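Long-range contact in putative beta-glucosidase (Bifidobacterium adolescentis, PDB 5WAB), which hydrolyses beta-glucosidic linkages as a family 3 glycoside hydrolase and may also release terminal arabinopyranose from ginsenoside Rb2: residues Ser172-Glu185 against Arg625-Trp637. Residues are numbered along the deposited sequence; the frame is centred on the assembly and turned at random.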
loop_
_atom_site.group_PDB
_atom_site.type_symbol
_atom_site.label_atom_id
_atom_site.label_comp_id
_atom_site.label_asym_id
_atom_site.label_seq_id
_atom_site.Cartn_x
_atom_site.Cartn_y
_atom_site.Cartn_z
ATOM N N SER A 172 4.035 12.147 -17.203
ATOM C CA SER A 172 3.248 12.025 -18.422
ATOM C C SER A 172 1.839 11.538 -18.093
ATOM O O SER A 172 1.584 10.953 -17.037
ATOM C CB SER A 172 3.901 11.057 -19.402
ATOM O OG SER A 172 3.746 9.733 -18.941
ATOM N N GLN A 173 0.921 11.767 -19.036
ATOM C CA GLN A 173 -0.462 11.344 -18.837
ATOM C C GLN A 173 -0.581 9.829 -18.726
ATOM O O GLN A 173 -1.283 9.326 -17.841
ATOM C CB GLN A 173 -1.343 11.882 -19.961
ATOM C CG GLN A 173 -1.592 13.371 -19.812
ATOM C CD GLN A 173 -2.199 13.710 -18.461
ATOM O OE1 GLN A 173 -1.619 14.461 -17.677
ATOM N NE2 GLN A 173 -3.382 13.164 -18.187
ATOM N N ARG A 174 0.112 9.084 -19.593
ATOM C CA ARG A 174 0.088 7.625 -19.493
ATOM C C ARG A 174 0.510 7.155 -18.109
ATOM O O ARG A 174 -0.148 6.301 -17.505
ATOM C CB ARG A 174 0.991 6.994 -20.553
ATOM C CG ARG A 174 0.320 6.730 -21.876
ATOM C CD ARG A 174 1.131 5.744 -22.702
ATOM N NE ARG A 174 1.150 4.395 -22.137
ATOM C CZ ARG A 174 2.067 3.474 -22.432
ATOM N NH1 ARG A 174 3.047 3.757 -23.279
ATOM N NH2 ARG A 174 2.017 2.269 -21.876
ATOM N N ALA A 175 1.615 7.695 -17.591
ATOM C CA ALA A 175 2.096 7.247 -16.290
ATOM C C ALA A 175 1.110 7.607 -15.187
ATOM O O ALA A 175 0.882 6.809 -14.269
ATOM C CB ALA A 175 3.482 7.833 -16.010
ATOM N N LEU A 176 0.493 8.790 -15.273
ATOM C CA LEU A 176 -0.556 9.152 -14.323
ATOM C C LEU A 176 -1.733 8.187 -14.416
ATOM O O LEU A 176 -2.209 7.670 -13.399
ATOM C CB LEU A 176 -1.019 10.588 -14.577
ATOM C CG LEU A 176 -0.189 11.731 -13.999
ATOM C CD1 LEU A 176 -0.704 13.039 -14.521
ATOM C CD2 LEU A 176 -0.223 11.714 -12.475
ATOM N N ARG A 177 -2.202 7.917 -15.637
ATOM C CA ARG A 177 -3.392 7.094 -15.818
ATOM C C ARG A 177 -3.137 5.627 -15.482
ATOM O O ARG A 177 -4.033 4.945 -14.974
ATOM C CB ARG A 177 -3.898 7.220 -17.254
ATOM C CG ARG A 177 -4.387 8.602 -17.628
ATOM C CD ARG A 177 -5.696 8.898 -16.953
ATOM N NE ARG A 177 -6.276 10.148 -17.429
ATOM C CZ ARG A 177 -7.502 10.558 -17.127
ATOM N NH1 ARG A 177 -8.276 9.809 -16.351
ATOM N NH2 ARG A 177 -7.956 11.708 -17.608
ATOM N N GLU A 178 -1.939 5.113 -15.767
ATOM C CA GLU A 178 -1.690 3.685 -15.600
ATOM C C GLU A 178 -1.000 3.325 -14.291
ATOM O O GLU A 178 -1.153 2.190 -13.821
ATOM C CB GLU A 178 -0.855 3.137 -16.764
ATOM C CG GLU A 178 -1.510 3.248 -18.133
ATOM C CD GLU A 178 -0.782 2.446 -19.194
ATOM O OE1 GLU A 178 -0.103 1.463 -18.832
ATOM O OE2 GLU A 178 -0.869 2.813 -20.387
ATOM N N ILE A 179 -0.228 4.238 -13.693
ATOM C CA ILE A 179 0.560 3.938 -12.495
ATOM C C ILE A 179 -0.040 4.586 -11.250
ATOM O O ILE A 179 -0.379 3.900 -10.285
ATOM C CB ILE A 179 2.040 4.345 -12.676
ATOM C CG1 ILE A 179 2.644 3.698 -13.931
ATOM C CG2 ILE A 179 2.831 3.997 -11.426
ATOM C CD1 ILE A 179 2.641 2.184 -13.931
ATOM N N TYR A 180 -0.169 5.911 -11.247
ATOM C CA TYR A 180 -0.455 6.634 -10.013
ATOM C C TYR A 180 -1.939 6.852 -9.758
ATOM O O TYR A 180 -2.312 7.161 -8.620
ATOM C CB TYR A 180 0.287 7.979 -10.033
ATOM C CG TYR A 180 1.769 7.770 -10.249
ATOM C CD1 TYR A 180 2.599 7.443 -9.185
ATOM C CD2 TYR A 180 2.330 7.840 -11.522
ATOM C CE1 TYR A 180 3.946 7.220 -9.370
ATOM C CE2 TYR A 180 3.689 7.618 -11.718
ATOM C CZ TYR A 180 4.489 7.304 -10.634
ATOM O OH TYR A 180 5.835 7.076 -10.800
ATOM N N PHE A 181 -2.792 6.628 -10.753
ATOM C CA PHE A 181 -4.235 6.789 -10.594
ATOM C C PHE A 181 -4.978 5.488 -10.287
ATOM O O PHE A 181 -5.882 5.515 -9.443
ATOM C CB PHE A 181 -4.846 7.433 -11.846
ATOM C CG PHE A 181 -4.672 8.927 -11.914
ATOM C CD1 PHE A 181 -4.113 9.628 -10.855
ATOM C CD2 PHE A 181 -5.038 9.629 -13.055
ATOM C CE1 PHE A 181 -3.951 11.007 -10.919
ATOM C CE2 PHE A 181 -4.870 11.005 -13.129
ATOM C CZ PHE A 181 -4.328 11.692 -12.059
ATOM N N PRO A 182 -4.672 4.350 -10.944
ATOM C CA PRO A 182 -5.589 3.192 -10.863
ATOM C C PRO A 182 -5.943 2.736 -9.455
ATOM O O PRO A 182 -7.068 2.261 -9.247
ATOM C CB PRO A 182 -4.833 2.100 -11.629
ATOM C CG PRO A 182 -4.059 2.842 -12.624
ATOM C CD PRO A 182 -3.587 4.084 -11.909
ATOM N N ALA A 183 -5.024 2.832 -8.490
ATOM C CA ALA A 183 -5.364 2.462 -7.119
ATOM C C ALA A 183 -6.409 3.406 -6.538
ATOM O O ALA A 183 -7.362 2.964 -5.885
ATOM C CB ALA A 183 -4.108 2.449 -6.247
ATOM N N PHE A 184 -6.247 4.709 -6.763
ATOM C CA PHE A 184 -7.280 5.661 -6.368
ATOM C C PHE A 184 -8.581 5.388 -7.114
ATOM O O PHE A 184 -9.663 5.368 -6.517
ATOM C CB PHE A 184 -6.805 7.092 -6.621
ATOM C CG PHE A 184 -5.729 7.573 -5.672
ATOM C CD1 PHE A 184 -6.060 7.995 -4.393
ATOM C CD2 PHE A 184 -4.397 7.647 -6.073
ATOM C CE1 PHE A 184 -5.085 8.462 -3.516
ATOM C CE2 PHE A 184 -3.416 8.115 -5.202
ATOM C CZ PHE A 184 -3.767 8.523 -3.915
ATOM N N GLU A 185 -8.489 5.171 -8.429
ATOM C CA GLU A 185 -9.683 4.967 -9.242
ATOM C C GLU A 185 -10.470 3.740 -8.792
ATOM O O GLU A 185 -11.697 3.799 -8.657
ATOM C CB GLU A 185 -9.294 4.853 -10.719
ATOM C CG GLU A 185 -10.487 4.670 -11.659
ATOM C CD GLU A 185 -10.083 4.275 -13.073
ATOM O OE1 GLU A 185 -8.886 3.995 -13.309
ATOM O OE2 GLU A 185 -10.973 4.228 -13.950
ATOM N N ARG A 625 -10.162 -3.600 -19.190
ATOM C CA ARG A 625 -9.058 -2.867 -18.583
ATOM C C ARG A 625 -7.852 -3.754 -18.278
ATOM O O ARG A 625 -6.746 -3.235 -18.096
ATOM C CB ARG A 625 -9.530 -2.163 -17.313
ATOM C CG ARG A 625 -10.314 -0.872 -17.564
ATOM C CD ARG A 625 -9.388 0.262 -18.005
ATOM N NE ARG A 625 -8.394 0.570 -16.978
ATOM C CZ ARG A 625 -8.591 1.412 -15.970
ATOM N NH1 ARG A 625 -9.750 2.053 -15.849
ATOM N NH2 ARG A 625 -7.624 1.613 -15.080
ATOM N N ALA A 626 -8.027 -5.076 -18.227
ATOM C CA ALA A 626 -6.877 -5.954 -18.051
ATOM C C ALA A 626 -5.989 -5.990 -19.286
ATOM O O ALA A 626 -4.850 -6.460 -19.198
ATOM C CB ALA A 626 -7.329 -7.372 -17.709
ATOM N N PHE A 627 -6.495 -5.525 -20.432
ATOM C CA PHE A 627 -5.764 -5.552 -21.693
ATOM C C PHE A 627 -5.569 -4.168 -22.295
ATOM O O PHE A 627 -5.079 -4.062 -23.426
ATOM C CB PHE A 627 -6.489 -6.444 -22.706
ATOM C CG PHE A 627 -6.743 -7.839 -22.212
ATOM C CD1 PHE A 627 -5.760 -8.810 -22.307
ATOM C CD2 PHE A 627 -7.970 -8.183 -21.670
ATOM C CE1 PHE A 627 -5.987 -10.089 -21.855
ATOM C CE2 PHE A 627 -8.206 -9.464 -21.218
ATOM C CZ PHE A 627 -7.213 -10.419 -21.310
ATOM N N ALA A 628 -5.920 -3.105 -21.579
ATOM C CA ALA A 628 -5.966 -1.768 -22.150
ATOM C C ALA A 628 -4.860 -0.889 -21.584
ATOM O O ALA A 628 -4.608 -0.885 -20.376
ATOM C CB ALA A 628 -7.322 -1.111 -21.886
ATOM N N TYR A 629 -4.231 -0.112 -22.457
ATOM C CA TYR A 629 -3.324 0.941 -22.038
ATOM C C TYR A 629 -3.998 2.289 -22.238
ATOM O O TYR A 629 -5.012 2.402 -22.927
ATOM C CB TYR A 629 -1.996 0.890 -22.811
ATOM C CG TYR A 629 -2.119 0.980 -24.327
ATOM C CD1 TYR A 629 -2.253 2.209 -24.968
ATOM C CD2 TYR A 629 -2.085 -0.169 -25.117
ATOM C CE1 TYR A 629 -2.355 2.292 -26.348
ATOM C CE2 TYR A 629 -2.189 -0.097 -26.497
ATOM C CZ TYR A 629 -2.324 1.137 -27.106
ATOM O OH TYR A 629 -2.419 1.215 -28.476
ATOM N N TRP A 630 -3.428 3.313 -21.617
ATOM C CA TRP A 630 -3.900 4.665 -21.849
ATOM C C TRP A 630 -3.274 5.206 -23.126
ATOM O O TRP A 630 -2.048 5.211 -23.274
ATOM C CB TRP A 630 -3.568 5.572 -20.665
ATOM C CG TRP A 630 -4.169 6.925 -20.825
ATOM C CD1 TRP A 630 -3.552 8.051 -21.287
ATOM C CD2 TRP A 630 -5.526 7.288 -20.562
ATOM N NE1 TRP A 630 -4.438 9.099 -21.310
ATOM C CE2 TRP A 630 -5.658 8.657 -20.869
ATOM C CE3 TRP A 630 -6.639 6.593 -20.081
ATOM C CZ2 TRP A 630 -6.862 9.342 -20.721
ATOM C CZ3 TRP A 630 -7.830 7.270 -19.931
ATOM C CH2 TRP A 630 -7.934 8.635 -20.249
ATOM N N SER A 631 -4.110 5.672 -24.043
ATOM C CA SER A 631 -3.640 6.268 -25.284
ATOM C C SER A 631 -3.796 7.777 -25.187
ATOM O O SER A 631 -4.916 8.280 -25.056
ATOM C CB SER A 631 -4.411 5.735 -26.490
ATOM O OG SER A 631 -4.044 6.434 -27.669
ATOM N N GLU A 632 -2.679 8.497 -25.267
ATOM C CA GLU A 632 -2.771 9.948 -25.303
ATOM C C GLU A 632 -3.312 10.421 -26.640
ATOM O O GLU A 632 -3.826 11.538 -26.735
ATOM C CB GLU A 632 -1.407 10.579 -25.024
ATOM C CG GLU A 632 -0.843 10.224 -23.663
ATOM C CD GLU A 632 0.471 10.917 -23.368
ATOM O OE1 GLU A 632 0.845 11.842 -24.126
ATOM O OE2 GLU A 632 1.131 10.537 -22.371
ATOM N N LYS A 633 -3.231 9.576 -27.663
ATOM C CA LYS A 633 -3.831 9.907 -28.946
ATOM C C LYS A 633 -5.350 9.823 -28.874
ATOM O O LYS A 633 -6.050 10.702 -29.389
ATOM C CB LYS A 633 -3.276 8.965 -30.014
ATOM C CG LYS A 633 -3.732 9.234 -31.428
ATOM C CD LYS A 633 -3.118 8.214 -32.376
ATOM C CE LYS A 633 -1.619 8.081 -32.151
ATOM N NZ LYS A 633 -0.877 9.341 -32.446
ATOM N N PHE A 634 -5.878 8.790 -28.208
ATOM C CA PHE A 634 -7.320 8.669 -28.028
ATOM C C PHE A 634 -7.829 9.453 -26.834
ATOM O O PHE A 634 -9.040 9.666 -26.731
ATOM C CB PHE A 634 -7.750 7.212 -27.830
ATOM C CG PHE A 634 -7.591 6.351 -29.043
ATOM C CD1 PHE A 634 -8.328 6.601 -30.186
ATOM C CD2 PHE A 634 -6.758 5.242 -29.017
ATOM C CE1 PHE A 634 -8.197 5.791 -31.300
ATOM C CE2 PHE A 634 -6.626 4.429 -30.129
ATOM C CZ PHE A 634 -7.345 4.704 -31.270
ATOM N N ASN A 635 -6.944 9.850 -25.921
ATOM C CA ASN A 635 -7.346 10.472 -24.662
ATOM C C ASN A 635 -8.299 9.553 -23.897
ATOM O O ASN A 635 -9.292 9.997 -23.315
ATOM C CB ASN A 635 -7.981 11.844 -24.906
ATOM C CG ASN A 635 -8.073 12.683 -23.648
ATOM O OD1 ASN A 635 -7.245 12.557 -22.739
ATOM N ND2 ASN A 635 -9.089 13.542 -23.583
ATOM N N ASP A 636 -7.990 8.258 -23.896
ATOM C CA ASP A 636 -8.887 7.256 -23.337
ATOM C C ASP A 636 -8.162 5.919 -23.315
ATOM O O ASP A 636 -7.122 5.745 -23.957
ATOM C CB ASP A 636 -10.190 7.160 -24.145
ATOM C CG ASP A 636 -11.321 6.497 -23.373
ATOM O OD1 ASP A 636 -11.093 6.068 -22.220
ATOM O OD2 ASP A 636 -12.450 6.431 -23.916
ATOM N N TRP A 637 -8.717 4.982 -22.556
ATOM C CA TRP A 637 -8.209 3.621 -22.579
ATOM C C TRP A 637 -8.417 3.010 -23.961
ATOM O O TRP A 637 -9.347 3.366 -24.688
ATOM C CB TRP A 637 -8.901 2.784 -21.503
ATOM C CG TRP A 637 -8.622 3.305 -20.125
ATOM C CD1 TRP A 637 -9.447 4.068 -19.351
ATOM C CD2 TRP A 637 -7.410 3.134 -19.375
ATOM N NE1 TRP A 637 -8.833 4.364 -18.157
ATOM C CE2 TRP A 637 -7.581 3.808 -18.148
ATOM C CE3 TRP A 637 -6.201 2.469 -19.618
ATOM C CZ2 TRP A 637 -6.585 3.839 -17.165
ATOM C CZ3 TRP A 637 -5.213 2.497 -18.639
ATOM C CH2 TRP A 637 -5.414 3.176 -17.427
HETATM O O HOH W 1 -10.502 5.443 -16.193
#
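Arg177 and Trp630 form the close-packed middle of this interface between the TIM-barrel-like N-terminal domain and the fibronectin type III-like domain of a family 3 glycoside hydrolase, a worked example of charged side chains whose hydrocarbon stems pack while their polar ends are paired. Helix 173-180 runs roughly antiparallel to strand 628-631, half of a two-stranded hairpin with 636-639. Arg177 passes over one face of the indole: its CG sits over the five-membered ring, 3.4 Å from the centroid, and a bend at chi2 (-72°) carries the guanidinium out over the six-membered ring, the planes 17° apart, in an off-centre cation-pi stack. Glu222 of helix 212-222 takes a salt bridge from Arg177 NH1, so the flat group is held by charge as well as by the ring beneath it. Were Trp630 an alanine, the CG and guanidinium of Arg177 would probably lose the surface they lie on, leaving the salt bridge to Glu222 with much less to fix the group's tilt. Beside the stack, Glu178 OE2 accepts from Trp630 N at 2.9 Å, from above its carboxylate plane, and from NE and NH2 of Arg174, whose NH2 also bonds Ala596 O; three donors thus grip one oxygen. The CH2 corner of Trp637 abuts Arg177 O edge-on at 3.3 Å.

The Glu632 side is looser. On its exposed turn, Glu632 OE2 makes one bond, to Arg174 N at 3.3 Å; its negative charge would probably suit the helix's N-terminal end. At the other end Arg625 grips buried Glu185 firmly end-on, NH1 to OE2 at 3.1 Å and NH2 to OE1 at 3.2 Å, while a water links Glu185 OE2 to Trp637 NE1. Lys189 shares that carboxylate. Paired charges and aromatic faces thus carry much of this junction, with arginine methylenes packed against indole.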